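Local coordinates for sugar ABC transporter substrate-binding protein (Treponema pallidum subsp. pallidum, PDB 5U2P), which probably binds a small solute, perhaps a sugar, in the periplasm and delivers it to an ABC transporter, although its natural ligand is not established, at residues I218-T221 / H222-A225. Sequence-based numbering, arbitrary orientation.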
loop_
_atom_site.group_PDB
_atom_site.type_symbol
_atom_site.label_atom_id
_atom_site.label_comp_id
_atom_site.label_asym_id
_atom_site.label_seq_id
_atom_site.Cartn_x
_atom_site.Cartn_y
_atom_site.Cartn_z
ATOM N N ILE A 218 -0.719 -7.441 22.969
ATOM C CA ILE A 218 -0.397 -6.022 23.078
ATOM C C ILE A 218 -0.937 -5.425 24.374
ATOM O O ILE A 218 -2.013 -5.800 24.835
ATOM C CB ILE A 218 -0.953 -5.226 21.881
ATOM C CG1 ILE A 218 -0.438 -3.783 21.900
ATOM C CG2 ILE A 218 -2.478 -5.253 21.847
ATOM C CD1 ILE A 218 -0.617 -3.091 20.564
ATOM N N ASP A 219 -0.158 -4.522 24.965
ATOM C CA ASP A 219 -0.649 -3.643 26.026
ATOM C C ASP A 219 -0.447 -2.189 25.594
ATOM O O ASP A 219 0.688 -1.692 25.575
ATOM C CB ASP A 219 0.069 -3.923 27.351
ATOM C CG ASP A 219 -0.543 -3.163 28.519
ATOM O OD1 ASP A 219 -1.061 -2.045 28.302
ATOM O OD2 ASP A 219 -0.508 -3.683 29.656
ATOM N N TRP A 220 -1.538 -1.529 25.217
ATOM C CA TRP A 220 -1.462 -0.199 24.623
ATOM C C TRP A 220 -0.793 0.828 25.533
ATOM O O TRP A 220 -0.212 1.793 25.035
ATOM C CB TRP A 220 -2.866 0.280 24.201
ATOM C CG TRP A 220 -3.349 -0.458 22.960
ATOM C CD1 TRP A 220 -4.221 -1.508 22.916
ATOM C CD2 TRP A 220 -2.942 -0.225 21.604
ATOM N NE1 TRP A 220 -4.383 -1.941 21.624
ATOM C CE2 TRP A 220 -3.615 -1.167 20.797
ATOM C CE3 TRP A 220 -2.082 0.693 20.994
ATOM C CZ2 TRP A 220 -3.455 -1.214 19.414
ATOM C CZ3 TRP A 220 -1.922 0.640 19.621
ATOM C CH2 TRP A 220 -2.600 -0.308 18.849
ATOM N N THR A 221 -0.838 0.629 26.849
ATOM C CA THR A 221 -0.253 1.612 27.760
ATOM C C THR A 221 1.265 1.539 27.752
ATOM O O THR A 221 1.947 2.380 28.336
ATOM C CB THR A 221 -0.771 1.430 29.201
ATOM O OG1 THR A 221 -0.476 0.108 29.661
ATOM C CG2 THR A 221 -2.274 1.661 29.244
ATOM N N HIS A 222 1.799 0.522 27.095
ATOM C CA HIS A 222 3.231 0.424 26.915
ATOM C C HIS A 222 3.660 1.087 25.583
ATOM O O HIS A 222 4.859 1.263 25.331
ATOM C CB HIS A 222 3.643 -1.053 26.985
ATOM C CG HIS A 222 3.305 -1.707 28.297
ATOM N ND1 HIS A 222 2.098 -1.519 28.931
ATOM C CD2 HIS A 222 4.012 -2.553 29.092
ATOM C CE1 HIS A 222 2.074 -2.209 30.059
ATOM N NE2 HIS A 222 3.225 -2.845 30.177
ATOM N N GLU A 223 2.701 1.470 24.742
ATOM C CA GLU A 223 3.042 1.967 23.401
ATOM C C GLU A 223 3.376 3.454 23.405
ATOM O O GLU A 223 2.754 4.236 22.684
ATOM C CB GLU A 223 1.891 1.694 22.416
ATOM C CG GLU A 223 1.506 0.217 22.311
ATOM C CD GLU A 223 2.588 -0.642 21.670
ATOM O OE1 GLU A 223 2.608 -1.860 21.936
ATOM O OE2 GLU A 223 3.415 -0.106 20.902
ATOM N N ARG A 224 4.376 3.858 24.190
ATOM C CA ARG A 224 4.619 5.286 24.371
ATOM C C ARG A 224 5.301 5.908 23.142
ATOM O O ARG A 224 5.348 7.139 23.010
ATOM C CB ARG A 224 5.434 5.539 25.650
ATOM C CG ARG A 224 6.807 4.955 25.667
ATOM C CD ARG A 224 7.411 4.988 27.083
ATOM N NE ARG A 224 8.714 4.332 27.100
ATOM C CZ ARG A 224 9.862 4.930 26.798
ATOM N NH1 ARG A 224 9.880 6.213 26.458
ATOM N NH2 ARG A 224 10.995 4.243 26.836
ATOM N N ALA A 225 5.771 5.075 22.212
ATOM C CA ALA A 225 6.318 5.593 20.965
ATOM C C ALA A 225 5.222 6.321 20.194
ATOM O O ALA A 225 5.505 7.231 19.419
ATOM C CB ALA A 225 6.929 4.461 20.115
HETATM O O HOH W 1 2.432 -3.726 23.862
#
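A short 3-10 turn opened by an Asx turn brings Asp-219 against His-222 and Trp-220 against Glu-223, in the loop that joins helix 191-214 to helix 227-238. Two backbone bonds wind it: His-222 N gives its hydrogen to Asp-219 O at 2.9 Å, and Glu-223 N does the same to Trp-220 O, also at 2.9 Å. The carboxylate of Asp-219 reaches forward along the chain to close the Asx turn. Its OD1 takes two bonds from one face of the carboxylate plane, from Thr-221 N at 3.1 Å and from Thr-221 OG1 at 2.6 Å, a double grip that should fix the rotation of the group. The hydroxyl gets there because OG1 of Thr-221 sits between the backbone N and the carbonyl carbon (chi1 58°). The imidazole of His-222 then leans on the same aspartate: CB of Asp-219 lies over the ring face, 3.9 Å from the centroid in a CH-pi contact, while Thr-221 OG1 lies at the ring edge. Carboxylate and ring planes are 40° apart.

Toward helix 191-214, Glu-223 bends at chi2 (-68°), bringing its carboxylate beside Ile-218, with OE1 3.6 Å from CG1. OE1 also accepts a hydrogen bond from a water that itself accepts one from Asp-219 N, and forms a salt bridge to Arg-212, which probably offsets the charge of this buried carboxylate. Glu-223 CG approaches the Trp-220 ring obliquely, 3.9 Å from CE3. Trp-220, with Ile-218 CD1 over one face, packs on Ala-413 of helix 406-417. The whole is an Asx turn leading into a 3-10 turn, here linking two helices of a solute-binding protein.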